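PDB 6AQ4: citrate lyase subunit beta-like protein, which is a trimeric magnesium-dependent lyase of the HpcH/HpaI aldolase family that binds citramalyl-CoA and may take part in fatty acid biosynthesis. Local coordinates for residues 67-72 with 91-96; 191-196 with 215-220; 120-125 with 149-154. All blocks are in the same frame, centred on the assembly; numbering follows the deposited sequence. Where two conformers were deposited one is given.

The three contacts follow one another along the chain, with interaction 1 first, interaction 3 next and interaction 2 last, and all belong to one eight-stranded parallel barrel. Interaction 1 pairs the neighbouring strands 69-72 and 95-98. Interaction 3 sets the start of helix 122-125, after strand 114-119, against the end of helix 144-151; interaction 2 sets the loop after strand 184-187 against the end of strand 213-216 and the turn beyond it. Their centres lie about 22 Å (1 to 2), about 23 Å (2 to 3) and about 27 Å (1 to 3) apart. What they share is the ligand: Arg72 and the Glu120-bound magnesium hold the citramalyl end of citramalyl-CoA, while residues 217-219 hold its CoA part.

Interaction 1 of 3, residues 67-72 with 91-96; sequences ERTVVR and TAYTTV. With CQM (Citramalyl-CoA), chain L.
The backbone N-H of Val71 donates to Thr95 O at 3.3 Å (N-H...O 165°). The methyl CG1 of Val70 packs against the same Thr95 O at 3.5 Å, a van der Waals contact. A weaker CA-H...O contact, from Val96 CA to Val71 O at 3.3 Å, extends the pairing. Val71 bonds through its backbone to Thr95 and to Met97, on either side of Val96 in sequence, which makes Val71 and Val96 a parallel bridge pair.

Beside the strands, the Tyr93 ring is touched by two methyl groups, both approaching it obliquely. Val71 CG2 lies 3.6 Å from Tyr93 CD2, and Thr69 CG2 lies 3.6 Å from Tyr93 CE1. The Thr69 torsion (chi1 -54°) sets CG2 anti to the backbone N and OG1 beside it. The methyl thus meets the ring while OG1 bonds Asp65 O. Tyr93 OH is itself bonded to Leu64 N, which fixes the far end of the ring.

Arg72 projects from the end of the strand to the ligand. Its guanidinium presents an edge to citramalyl-CoA: NH1 donates to the hydroxyl O7 at 3.1 Å, and NH2 to the thioester oxygen O2 at 3.2 Å, O2 lying in the guanidinium plane. Asp42 holds Arg72 NE by a salt bridge, orienting the group. Strand 69-72, helix 79-88 and strand 95-98 form the beta-alpha-beta unit that repeats in a TIM barrel, with the substrate-binding arginine at the carboxyl end of its strand.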
loop_
_atom_site.group_PDB
_atom_site.type_symbol
_atom_site.label_atom_id
_atom_site.label_comp_id
_atom_site.label_asym_id
_atom_site.label_seq_id
_atom_site.Cartn_x
_atom_site.Cartn_y
_atom_site.Cartn_z
ATOM N N GLU B 67 -15.704 -13.983 28.295
ATOM C CA GLU B 67 -16.036 -14.354 26.921
ATOM C C GLU B 67 -16.267 -13.126 26.039
ATOM O O GLU B 67 -16.260 -13.225 24.814
ATOM C CB GLU B 67 -17.281 -15.250 26.894
ATOM C CG GLU B 67 -17.144 -16.536 27.696
ATOM C CD GLU B 67 -15.957 -17.365 27.255
ATOM O OE1 GLU B 67 -15.223 -17.864 28.134
ATOM O OE2 GLU B 67 -15.756 -17.514 26.030
ATOM N N ARG B 68 -16.473 -11.975 26.670
ATOM C CA ARG B 68 -16.745 -10.737 25.953
ATOM C C ARG B 68 -15.801 -9.626 26.401
ATOM O O ARG B 68 -16.140 -8.446 26.339
ATOM C CB ARG B 68 -18.203 -10.307 26.158
ATOM C CG ARG B 68 -19.219 -11.319 25.641
ATOM C CD ARG B 68 -18.899 -11.731 24.207
ATOM N NE ARG B 68 -19.611 -12.943 23.808
ATOM C CZ ARG B 68 -19.237 -13.743 22.812
ATOM N NH1 ARG B 68 -18.149 -13.467 22.103
ATOM N NH2 ARG B 68 -19.949 -14.826 22.525
ATOM N N THR B 69 -14.609 -10.008 26.839
ATOM C CA THR B 69 -13.671 -9.042 27.402
ATOM C C THR B 69 -12.230 -9.381 27.044
ATOM O O THR B 69 -11.769 -10.500 27.259
ATOM C CB THR B 69 -13.834 -8.932 28.937
ATOM O OG1 THR B 69 -15.204 -8.650 29.246
ATOM C CG2 THR B 69 -12.951 -7.822 29.509
ATOM N N VAL B 70 -11.537 -8.406 26.462
ATOM C CA VAL B 70 -10.117 -8.526 26.167
ATOM C C VAL B 70 -9.392 -7.505 27.047
ATOM O O VAL B 70 -9.981 -6.495 27.441
ATOM C CB VAL B 70 -9.831 -8.269 24.662
ATOM C CG1 VAL B 70 -8.330 -8.153 24.396
ATOM C CG2 VAL B 70 -10.430 -9.379 23.808
ATOM N N VAL B 71 -8.138 -7.769 27.389
ATOM C CA VAL B 71 -7.386 -6.824 28.215
ATOM C C VAL B 71 -6.207 -6.291 27.426
ATOM O O VAL B 71 -5.346 -7.066 27.018
ATOM C CB VAL B 71 -6.858 -7.479 29.505
ATOM C CG1 VAL B 71 -5.995 -6.493 30.290
ATOM C CG2 VAL B 71 -8.013 -7.995 30.373
ATOM N N ARG B 72 -6.157 -4.984 27.183
ATOM C CA ARG B 72 -4.960 -4.445 26.543
ATOM C C ARG B 72 -3.864 -4.269 27.585
ATOM O O ARG B 72 -3.994 -3.463 28.503
ATOM C CB ARG B 72 -5.199 -3.128 25.803
ATOM C CG ARG B 72 -3.959 -2.717 24.993
ATOM C CD ARG B 72 -4.247 -1.627 23.947
ATOM N NE ARG B 72 -4.506 -0.328 24.558
ATOM C CZ ARG B 72 -4.484 0.827 23.903
ATOM N NH1 ARG B 72 -4.207 0.846 22.602
ATOM N NH2 ARG B 72 -4.725 1.965 24.554
ATOM N N THR B 91 -6.765 -13.369 37.286
ATOM C CA THR B 91 -8.044 -13.115 36.634
ATOM C C THR B 91 -8.443 -14.292 35.750
ATOM O O THR B 91 -7.705 -15.271 35.631
ATOM C CB THR B 91 -7.985 -11.861 35.743
ATOM O OG1 THR B 91 -7.323 -12.178 34.508
ATOM C CG2 THR B 91 -7.246 -10.738 36.458
ATOM N N ALA B 92 -9.604 -14.174 35.112
ATOM C CA ALA B 92 -10.124 -15.227 34.247
ATOM C C ALA B 92 -9.823 -14.968 32.770
ATOM O O ALA B 92 -10.085 -15.816 31.914
ATOM C CB ALA B 92 -11.624 -15.376 34.460
ATOM N N TYR B 93 -9.267 -13.796 32.482
ATOM C CA TYR B 93 -9.064 -13.348 31.105
ATOM C C TYR B 93 -7.969 -14.125 30.376
ATOM O O TYR B 93 -6.867 -14.294 30.894
ATOM C CB TYR B 93 -8.762 -11.848 31.090
ATOM C CG TYR B 93 -9.843 -11.015 31.749
ATOM C CD1 TYR B 93 -11.169 -11.126 31.355
ATOM C CD2 TYR B 93 -9.540 -10.133 32.778
ATOM C CE1 TYR B 93 -12.168 -10.373 31.963
ATOM C CE2 TYR B 93 -10.532 -9.373 33.390
ATOM C CZ TYR B 93 -11.842 -9.498 32.978
ATOM O OH TYR B 93 -12.830 -8.749 33.581
ATOM N N THR B 94 -8.275 -14.582 29.163
ATOM C CA THR B 94 -7.354 -15.426 28.400
ATOM C C THR B 94 -6.873 -14.766 27.109
ATOM O O THR B 94 -5.940 -15.254 26.462
ATOM C CB THR B 94 -8.015 -16.756 28.014
ATOM O OG1 THR B 94 -9.170 -16.490 27.206
ATOM C CG2 THR B 94 -8.428 -17.533 29.262
ATOM N N THR B 95 -7.520 -13.670 26.726
ATOM C CA THR B 95 -7.136 -12.968 25.504
ATOM C C THR B 95 -6.599 -11.573 25.811
ATOM O O THR B 95 -7.260 -10.759 26.465
ATOM C CB THR B 95 -8.299 -12.888 24.500
ATOM O OG1 THR B 95 -8.732 -14.214 24.172
ATOM C CG2 THR B 95 -7.868 -12.172 23.215
ATOM N N VAL B 96 -5.390 -11.305 25.340
ATOM C CA VAL B 96 -4.783 -10.006 25.560
ATOM C C VAL B 96 -4.598 -9.256 24.243
ATOM O O VAL B 96 -4.473 -9.866 23.181
ATOM C CB VAL B 96 -3.434 -10.126 26.310
ATOM C CG1 VAL B 96 -3.642 -10.753 27.678
ATOM C CG2 VAL B 96 -2.429 -10.933 25.505
HETATM C C2 CQM L . -5.381 4.754 20.081
HETATM C C4 CQM L . -3.477 4.532 18.565
HETATM C C6 CQM L . -5.267 2.694 18.761
HETATM P P2A CQM L . -16.349 11.327 29.349
HETATM O O5A CQM L . -17.008 10.830 30.615
HETATM O O4A CQM L . -15.624 12.634 29.595
HETATM O O3A CQM L . -17.371 11.488 28.169
HETATM O O6A CQM L . -15.248 10.269 28.884
HETATM P P1A CQM L . -18.929 11.551 28.406
HETATM O O1A CQM L . -19.611 11.710 27.054
HETATM O O2A CQM L . -19.252 12.723 29.333
HETATM O O5B CQM L . -19.438 10.208 29.056
HETATM C C5B CQM L . -20.794 10.078 29.343
HETATM C C4B CQM L . -21.261 8.693 29.765
HETATM O O4B CQM L . -20.569 7.766 29.009
HETATM C C3B CQM L . -20.875 8.383 31.139
HETATM O O3B CQM L . -21.758 7.425 31.654
HETATM C C2B CQM L . -19.626 7.799 30.958
HETATM O O2B CQM L . -19.112 7.309 32.158
HETATM C C1B CQM L . -19.825 6.909 29.802
HETATM P P3B CQM L . -22.995 7.899 32.542
HETATM O O7A CQM L . -23.706 6.681 33.118
HETATM O O8A CQM L . -23.966 8.699 31.686
HETATM O O9A CQM L . -22.459 8.772 33.658
HETATM N N9A CQM L . -18.616 6.496 29.078
HETATM C C4A CQM L . -18.080 5.261 29.058
HETATM N N3A CQM L . -18.415 4.086 29.616
HETATM C C2A CQM L . -17.673 3.000 29.401
HETATM N N1A CQM L . -16.572 3.049 28.636
HETATM C C6A CQM L . -16.195 4.194 28.051
HETATM C C5A CQM L . -16.951 5.337 28.253
HETATM N N7A CQM L . -16.840 6.605 27.816
HETATM C C8A CQM L . -17.856 7.309 28.326
HETATM N N6A CQM L . -15.015 4.280 27.210
HETATM C CBP CQM L . -13.320 9.666 27.519
HETATM C CCP CQM L . -14.342 10.680 27.904
HETATM C CDP CQM L . -12.228 9.733 28.547
HETATM C CEP CQM L . -12.764 10.001 26.112
HETATM C CAP CQM L . -13.994 8.302 27.525
HETATM O OAP CQM L . -14.928 8.170 26.481
HETATM C C9P CQM L . -13.011 7.137 27.354
HETATM O O9P CQM L . -12.258 6.820 28.250
HETATM N N8P CQM L . -12.972 6.406 26.105
HETATM C C7P CQM L . -12.038 5.337 25.961
HETATM C C6P CQM L . -10.577 5.772 26.146
HETATM C C5P CQM L . -9.588 4.695 25.808
HETATM O O5P CQM L . -9.801 3.565 26.188
HETATM N N4P CQM L . -8.414 5.032 25.039
HETATM C C3P CQM L . -7.462 3.990 24.663
HETATM C C2P CQM L . -7.797 3.455 23.288
HETATM S S1P CQM L . -7.564 4.600 21.918
HETATM C C1 CQM L . -5.777 4.557 21.548
HETATM O O2 CQM L . -4.889 4.362 22.442
HETATM C C3 CQM L . -4.432 3.750 19.488
HETATM O O7 CQM L . -3.719 3.152 20.523
HETATM O O3 CQM L . -2.250 4.787 18.895
HETATM O O4 CQM L . -3.892 4.952 17.455
#

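Interaction 2 of 3, residues 191-196 with 215-220; sequences LDILDV and VCIHPS. With CQM (Citramalyl-CoA), chain L.
Ile193 reaches residues 215-220 with both branches. Its CG1 meets Ile217 CD1 at 3.9 Å, while CG2 lies over one face of the His218 imidazole, 4.0 Å from CG and offset toward the rim. Pro219 CD covers the opposite face, so the ring is sandwiched between two aliphatic groups. Leu191 CD2 touches Ile217 CG1 more loosely, at 4.3 Å.

Polar bonds hold both ring nitrogens. Ser220 N donates to His218 ND1 at 3.0 Å, reaching it from 33° out of the ring plane, a capping bond at the turn into helix 221-228. At the other nitrogen, His218 NE2 donates to the diphosphate oxygen O1A of citramalyl-CoA at 2.9 Å. Ile217 O accepts from the pantetheine amide N8P at 2.6 Å.

Farther out, Gln221 OE1 accepts from Ile217 N, and Met259 of a second subunit packs on Ile217. The arrangement is a CoA-binding site formed where the last barrel strand ends.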
loop_
_atom_site.group_PDB
_atom_site.type_symbol
_atom_site.label_atom_id
_atom_site.label_comp_id
_atom_site.label_asym_id
_atom_site.label_seq_id
_atom_site.Cartn_x
_atom_site.Cartn_y
_atom_site.Cartn_z
ATOM N N LEU B 191 -11.633 8.773 16.586
ATOM C CA LEU B 191 -11.337 9.635 17.735
ATOM C C LEU B 191 -12.207 10.887 17.846
ATOM O O LEU B 191 -12.366 11.428 18.948
ATOM C CB LEU B 191 -9.850 10.026 17.761
ATOM C CG LEU B 191 -8.811 8.913 17.987
ATOM C CD1 LEU B 191 -7.421 9.521 18.173
ATOM C CD2 LEU B 191 -9.157 8.040 19.191
ATOM N N ASP B 192 -12.754 11.343 16.714
ATOM C CA ASP B 192 -13.699 12.462 16.682
ATOM C C ASP B 192 -15.051 11.968 17.199
ATOM O O ASP B 192 -15.845 11.422 16.444
ATOM C CB ASP B 192 -13.838 13.016 15.252
ATOM C CG ASP B 192 -14.417 14.438 15.215
ATOM O OD1 ASP B 192 -15.264 14.784 16.074
ATOM O OD2 ASP B 192 -14.016 15.219 14.323
ATOM N N ILE B 193 -15.291 12.153 18.493
ATOM C CA ILE B 193 -16.419 11.528 19.177
ATOM C C ILE B 193 -17.758 11.961 18.587
ATOM O O ILE B 193 -18.688 11.162 18.479
ATOM C CB ILE B 193 -16.389 11.837 20.708
ATOM C CG1 ILE B 193 -15.108 11.276 21.344
ATOM C CG2 ILE B 193 -17.634 11.279 21.395
ATOM C CD1 ILE B 193 -14.698 11.990 22.606
ATOM N N LEU B 194 -17.832 13.223 18.185
ATOM C CA LEU B 194 -19.072 13.828 17.704
ATOM C C LEU B 194 -19.319 13.570 16.213
ATOM O O LEU B 194 -20.436 13.759 15.715
ATOM C CB LEU B 194 -19.040 15.338 17.963
ATOM C CG LEU B 194 -18.641 15.780 19.374
ATOM C CD1 LEU B 194 -17.966 17.156 19.366
ATOM C CD2 LEU B 194 -19.854 15.761 20.302
ATOM N N ASP B 195 -18.269 13.152 15.511
ATOM C CA ASP B 195 -18.339 12.915 14.074
ATOM C C ASP B 195 -18.924 11.532 13.784
ATOM O O ASP B 195 -18.195 10.601 13.411
ATOM C CB ASP B 195 -16.945 13.076 13.452
ATOM C CG ASP B 195 -16.906 12.716 11.973
ATOM O OD1 ASP B 195 -17.944 12.878 11.289
ATOM O OD2 ASP B 195 -15.834 12.267 11.498
ATOM N N VAL B 196 -20.237 11.400 13.981
ATOM C CA VAL B 196 -20.936 10.153 13.678
ATOM C C VAL B 196 -20.981 9.888 12.172
ATOM O O VAL B 196 -21.049 8.735 11.736
ATOM C CB VAL B 196 -22.363 10.125 14.248
ATOM C CG1 VAL B 196 -22.332 10.210 15.775
ATOM C CG2 VAL B 196 -23.220 11.261 13.637
ATOM N N VAL B 215 -13.448 -0.946 16.367
ATOM C CA VAL B 215 -13.239 -0.642 17.780
ATOM C C VAL B 215 -13.681 0.776 18.110
ATOM O O VAL B 215 -13.355 1.722 17.387
ATOM C CB VAL B 215 -11.759 -0.819 18.166
ATOM C CG1 VAL B 215 -11.567 -0.636 19.682
ATOM C CG2 VAL B 215 -11.269 -2.179 17.701
ATOM N N CYS B 216 -14.421 0.922 19.207
ATOM C CA CYS B 216 -14.915 2.233 19.628
ATOM C C CYS B 216 -14.277 2.726 20.915
ATOM O O CYS B 216 -13.773 1.934 21.715
ATOM C CB CYS B 216 -16.434 2.204 19.815
ATOM S SG CYS B 216 -17.311 1.797 18.309
ATOM N N ILE B 217 -14.322 4.044 21.108
ATOM C CA ILE B 217 -13.795 4.679 22.310
ATOM C C ILE B 217 -14.889 5.413 23.086
ATOM O O ILE B 217 -14.645 5.976 24.146
ATOM C CB ILE B 217 -12.593 5.596 21.997
ATOM C CG1 ILE B 217 -12.869 6.476 20.774
ATOM C CG2 ILE B 217 -11.337 4.730 21.724
ATOM C CD1 ILE B 217 -13.774 7.677 21.024
ATOM N N HIS B 218 -16.108 5.388 22.564
ATOM C CA HIS B 218 -17.246 5.932 23.300
ATOM C C HIS B 218 -18.462 5.029 23.088
ATOM O O HIS B 218 -18.675 4.526 21.989
ATOM C CB HIS B 218 -17.543 7.371 22.855
ATOM C CG HIS B 218 -18.455 8.117 23.782
ATOM N ND1 HIS B 218 -19.823 8.155 23.614
ATOM C CD2 HIS B 218 -18.195 8.853 24.887
ATOM C CE1 HIS B 218 -20.365 8.878 24.578
ATOM N NE2 HIS B 218 -19.400 9.312 25.367
ATOM N N PRO B 219 -19.255 4.804 24.147
ATOM C CA PRO B 219 -20.444 3.955 23.996
ATOM C C PRO B 219 -21.432 4.504 22.961
ATOM O O PRO B 219 -22.110 3.726 22.284
ATOM C CB PRO B 219 -21.058 3.947 25.401
ATOM C CG PRO B 219 -20.445 5.120 26.109
ATOM C CD PRO B 219 -19.081 5.280 25.528
ATOM N N SER B 220 -21.498 5.825 22.820
ATOM C CA SER B 220 -22.391 6.439 21.831
ATOM C C SER B 220 -22.086 5.957 20.419
ATOM O O SER B 220 -22.938 6.020 19.535
ATOM C CB SER B 220 -22.288 7.964 21.868
ATOM O OG SER B 220 -20.994 8.390 21.466
HETATM C C2 CQM L . -5.381 4.754 20.081
HETATM C C4 CQM L . -3.477 4.532 18.565
HETATM C C6 CQM L . -5.267 2.694 18.761
HETATM P P2A CQM L . -16.349 11.327 29.349
HETATM O O5A CQM L . -17.008 10.830 30.615
HETATM O O4A CQM L . -15.624 12.634 29.595
HETATM O O3A CQM L . -17.371 11.488 28.169
HETATM O O6A CQM L . -15.248 10.269 28.884
HETATM P P1A CQM L . -18.929 11.551 28.406
HETATM O O1A CQM L . -19.611 11.710 27.054
HETATM O O2A CQM L . -19.252 12.723 29.333
HETATM O O5B CQM L . -19.438 10.208 29.056
HETATM C C5B CQM L . -20.794 10.078 29.343
HETATM C C4B CQM L . -21.261 8.693 29.765
HETATM O O4B CQM L . -20.569 7.766 29.009
HETATM C C3B CQM L . -20.875 8.383 31.139
HETATM O O3B CQM L . -21.758 7.425 31.654
HETATM C C2B CQM L . -19.626 7.799 30.958
HETATM O O2B CQM L . -19.112 7.309 32.158
HETATM C C1B CQM L . -19.825 6.909 29.802
HETATM P P3B CQM L . -22.995 7.899 32.542
HETATM O O7A CQM L . -23.706 6.681 33.118
HETATM O O8A CQM L . -23.966 8.699 31.686
HETATM O O9A CQM L . -22.459 8.772 33.658
HETATM N N9A CQM L . -18.616 6.496 29.078
HETATM C C4A CQM L . -18.080 5.261 29.058
HETATM N N3A CQM L . -18.415 4.086 29.616
HETATM C C2A CQM L . -17.673 3.000 29.401
HETATM N N1A CQM L . -16.572 3.049 28.636
HETATM C C6A CQM L . -16.195 4.194 28.051
HETATM C C5A CQM L . -16.951 5.337 28.253
HETATM N N7A CQM L . -16.840 6.605 27.816
HETATM C C8A CQM L . -17.856 7.309 28.326
HETATM N N6A CQM L . -15.015 4.280 27.210
HETATM C CBP CQM L . -13.320 9.666 27.519
HETATM C CCP CQM L . -14.342 10.680 27.904
HETATM C CDP CQM L . -12.228 9.733 28.547
HETATM C CEP CQM L . -12.764 10.001 26.112
HETATM C CAP CQM L . -13.994 8.302 27.525
HETATM O OAP CQM L . -14.928 8.170 26.481
HETATM C C9P CQM L . -13.011 7.137 27.354
HETATM O O9P CQM L . -12.258 6.820 28.250
HETATM N N8P CQM L . -12.972 6.406 26.105
HETATM C C7P CQM L . -12.038 5.337 25.961
HETATM C C6P CQM L . -10.577 5.772 26.146
HETATM C C5P CQM L . -9.588 4.695 25.808
HETATM O O5P CQM L . -9.801 3.565 26.188
HETATM N N4P CQM L . -8.414 5.032 25.039
HETATM C C3P CQM L . -7.462 3.990 24.663
HETATM C C2P CQM L . -7.797 3.455 23.288
HETATM S S1P CQM L . -7.564 4.600 21.918
HETATM C C1 CQM L . -5.777 4.557 21.548
HETATM O O2 CQM L . -4.889 4.362 22.442
HETATM C C3 CQM L . -4.432 3.750 19.488
HETATM O O7 CQM L . -3.719 3.152 20.523
HETATM O O3 CQM L . -2.250 4.787 18.895
HETATM O O4 CQM L . -3.892 4.952 17.455
#

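Interaction 3 of 3, residues 120-125 with 149-154; sequences ETARGA and ATLGGS. With MG (magnesium ion), chain K; CQM (Citramalyl-CoA), chain L.
Both Thr150 (chi1 63°) and Thr121 (chi1 68°) place OG1 between their own backbone N and carbonyl carbon. In this setting Thr150 OG1 faces Thr121, 3.6 Å from its CA, and the two side chains run at a slant to each other. The two hydroxyls serve different ends. Thr121 OG1 accepts from Gly124 N at 3.1 Å, the N-cap bond of helix 122-125, and is also bonded to Glu102. Thr150 OG1 bonds Asp146 O within its own helix and lies next to a water that accepts from Ala122 N at 2.9 Å. The water-to-OG1 distance is very short and doubtful in detail, but the segments are probably bridged by this water, supplemented by Ala122 CB against Leu151 CD2. Beyond Leu151 the helix ends in a Schellman motif, with Gly152 supplying the positive phi.

Glu120 precedes the N-cap, and its chain, extended beyond CG (chi2 179°), delivers OE1 to the magnesium ion at 2.2 Å. OE2 accepts from a metal-bound water at 2.6 Å and from Lys100 N, so each carboxylate oxygen has its own role and the group is held against rotation. Citramalyl-CoA chelates the metal with hydroxyl O7, at 2.2 Å, and carboxylate O3; Asp146 and two waters bring the ligands to six. A metal bound directly to O7 would polarise that hydroxyl and probably favour its loss of a proton, as expected for an aldolase-type cleavage of the adjoining carbon-carbon bond.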
loop_
_atom_site.group_PDB
_atom_site.type_symbol
_atom_site.label_atom_id
_atom_site.label_comp_id
_atom_site.label_asym_id
_atom_site.label_seq_id
_atom_site.Cartn_x
_atom_site.Cartn_y
_atom_site.Cartn_z
ATOM N N GLU B 120 0.937 -0.477 15.285
ATOM C CA GLU B 120 0.785 0.967 15.347
ATOM C C GLU B 120 2.157 1.654 15.328
ATOM O O GLU B 120 2.332 2.723 15.900
ATOM C CB GLU B 120 -0.006 1.349 16.607
ATOM C CG GLU B 120 0.447 0.580 17.856
ATOM C CD GLU B 120 -0.322 0.986 19.099
ATOM O OE1 GLU B 120 -1.127 1.928 18.983
ATOM O OE2 GLU B 120 -0.129 0.373 20.170
ATOM N N THR B 121 3.125 1.030 14.664
ATOM C CA THR B 121 4.438 1.636 14.468
ATOM C C THR B 121 4.961 1.160 13.112
ATOM O O THR B 121 4.480 0.163 12.575
ATOM C CB THR B 121 5.455 1.191 15.558
ATOM O OG1 THR B 121 5.747 -0.197 15.386
ATOM C CG2 THR B 121 4.910 1.411 16.956
ATOM N N ALA B 122 5.920 1.879 12.543
ATOM C CA ALA B 122 6.444 1.509 11.235
ATOM C C ALA B 122 7.041 0.111 11.286
ATOM O O ALA B 122 6.844 -0.704 10.374
ATOM C CB ALA B 122 7.491 2.521 10.771
ATOM N N ARG B 123 7.770 -0.182 12.363
ATOM C CA ARG B 123 8.352 -1.506 12.513
ATOM C C ARG B 123 7.275 -2.586 12.498
ATOM O O ARG B 123 7.434 -3.608 11.836
ATOM C CB ARG B 123 9.211 -1.628 13.789
ATOM C CG ARG B 123 9.836 -3.008 13.949
ATOM C CD ARG B 123 10.846 -3.318 12.829
ATOM N NE ARG B 123 12.068 -2.532 12.999
ATOM C CZ ARG B 123 13.191 -2.991 13.549
ATOM N NH1 ARG B 123 13.262 -4.245 13.971
ATOM N NH2 ARG B 123 14.249 -2.196 13.669
ATOM N N GLY B 124 6.197 -2.391 13.252
ATOM C CA GLY B 124 5.111 -3.371 13.216
ATOM C C GLY B 124 4.480 -3.545 11.828
ATOM O O GLY B 124 4.170 -4.668 11.413
ATOM N N ALA B 125 4.288 -2.448 11.095
ATOM C CA ALA B 125 3.708 -2.569 9.755
ATOM C C ALA B 125 4.631 -3.366 8.857
ATOM O O ALA B 125 4.184 -4.196 8.055
ATOM C CB ALA B 125 3.424 -1.196 9.135
ATOM N N ALA B 149 2.820 9.119 15.465
ATOM C CA ALA B 149 3.698 9.538 16.561
ATOM C C ALA B 149 5.095 8.975 16.352
ATOM O O ALA B 149 6.066 9.723 16.251
ATOM C CB ALA B 149 3.145 9.096 17.910
ATOM N N THR B 150 5.192 7.657 16.255
ATOM C CA THR B 150 6.490 7.016 16.110
ATOM C C THR B 150 7.132 7.326 14.758
ATOM O O THR B 150 8.344 7.225 14.609
ATOM C CB THR B 150 6.412 5.496 16.359
ATOM O OG1 THR B 150 5.561 4.883 15.382
ATOM C CG2 THR B 150 5.858 5.226 17.752
ATOM N N LEU B 151 6.323 7.726 13.781
ATOM C CA LEU B 151 6.858 8.180 12.492
ATOM C C LEU B 151 7.569 9.523 12.594
ATOM O O LEU B 151 8.320 9.911 11.694
ATOM C CB LEU B 151 5.734 8.301 11.459
ATOM C CG LEU B 151 5.341 6.989 10.781
ATOM C CD1 LEU B 151 4.029 7.117 10.003
ATOM C CD2 LEU B 151 6.472 6.468 9.876
ATOM N N GLY B 152 7.297 10.238 13.681
ATOM C CA GLY B 152 7.761 11.604 13.856
ATOM C C GLY B 152 6.791 12.595 13.220
ATOM O O GLY B 152 7.159 13.733 12.941
ATOM N N GLY B 153 5.559 12.154 12.980
ATOM C CA GLY B 153 4.539 12.999 12.368
ATOM C C GLY B 153 3.725 13.804 13.374
ATOM O O GLY B 153 4.017 13.791 14.569
ATOM N N SER B 154 2.697 14.503 12.896
ATOM C CA SER B 154 1.906 15.369 13.770
ATOM C C SER B 154 0.391 15.307 13.509
ATOM O O SER B 154 -0.381 15.832 14.288
ATOM C CB SER B 154 2.415 16.817 13.712
ATOM O OG SER B 154 2.269 17.373 12.412
HETATM MG MG MG K . -1.533 3.361 20.546
HETATM C C2 CQM L . -5.381 4.754 20.081
HETATM C C4 CQM L . -3.477 4.532 18.565
HETATM C C6 CQM L . -5.267 2.694 18.761
HETATM P P2A CQM L . -16.349 11.327 29.349
HETATM O O5A CQM L . -17.008 10.830 30.615
HETATM O O4A CQM L . -15.624 12.634 29.595
HETATM O O3A CQM L . -17.371 11.488 28.169
HETATM O O6A CQM L . -15.248 10.269 28.884
HETATM P P1A CQM L . -18.929 11.551 28.406
HETATM O O1A CQM L . -19.611 11.710 27.054
HETATM O O2A CQM L . -19.252 12.723 29.333
HETATM O O5B CQM L . -19.438 10.208 29.056
HETATM C C5B CQM L . -20.794 10.078 29.343
HETATM C C4B CQM L . -21.261 8.693 29.765
HETATM O O4B CQM L . -20.569 7.766 29.009
HETATM C C3B CQM L . -20.875 8.383 31.139
HETATM O O3B CQM L . -21.758 7.425 31.654
HETATM C C2B CQM L . -19.626 7.799 30.958
HETATM O O2B CQM L . -19.112 7.309 32.158
HETATM C C1B CQM L . -19.825 6.909 29.802
HETATM P P3B CQM L . -22.995 7.899 32.542
HETATM O O7A CQM L . -23.706 6.681 33.118
HETATM O O8A CQM L . -23.966 8.699 31.686
HETATM O O9A CQM L . -22.459 8.772 33.658
HETATM N N9A CQM L . -18.616 6.496 29.078
HETATM C C4A CQM L . -18.080 5.261 29.058
HETATM N N3A CQM L . -18.415 4.086 29.616
HETATM C C2A CQM L . -17.673 3.000 29.401
HETATM N N1A CQM L . -16.572 3.049 28.636
HETATM C C6A CQM L . -16.195 4.194 28.051
HETATM C C5A CQM L . -16.951 5.337 28.253
HETATM N N7A CQM L . -16.840 6.605 27.816
HETATM C C8A CQM L . -17.856 7.309 28.326
HETATM N N6A CQM L . -15.015 4.280 27.210
HETATM C CBP CQM L . -13.320 9.666 27.519
HETATM C CCP CQM L . -14.342 10.680 27.904
HETATM C CDP CQM L . -12.228 9.733 28.547
HETATM C CEP CQM L . -12.764 10.001 26.112
HETATM C CAP CQM L . -13.994 8.302 27.525
HETATM O OAP CQM L . -14.928 8.170 26.481
HETATM C C9P CQM L . -13.011 7.137 27.354
HETATM O O9P CQM L . -12.258 6.820 28.250
HETATM N N8P CQM L . -12.972 6.406 26.105
HETATM C C7P CQM L . -12.038 5.337 25.961
HETATM C C6P CQM L . -10.577 5.772 26.146
HETATM C C5P CQM L . -9.588 4.695 25.808
HETATM O O5P CQM L . -9.801 3.565 26.188
HETATM N N4P CQM L . -8.414 5.032 25.039
HETATM C C3P CQM L . -7.462 3.990 24.663
HETATM C C2P CQM L . -7.797 3.455 23.288
HETATM S S1P CQM L . -7.564 4.600 21.918
HETATM C C1 CQM L . -5.777 4.557 21.548
HETATM O O2 CQM L . -4.889 4.362 22.442
HETATM C C3 CQM L . -4.432 3.750 19.488
HETATM O O7 CQM L . -3.719 3.152 20.523
HETATM O O3 CQM L . -2.250 4.787 18.895
HETATM O O4 CQM L . -3.892 4.952 17.455
HETATM O O HOH W 1 -1.216 1.764 22.068
HETATM O O HOH W 2 6.904 4.448 13.337
HETATM O O HOH W 3 -1.947 4.884 22.228
#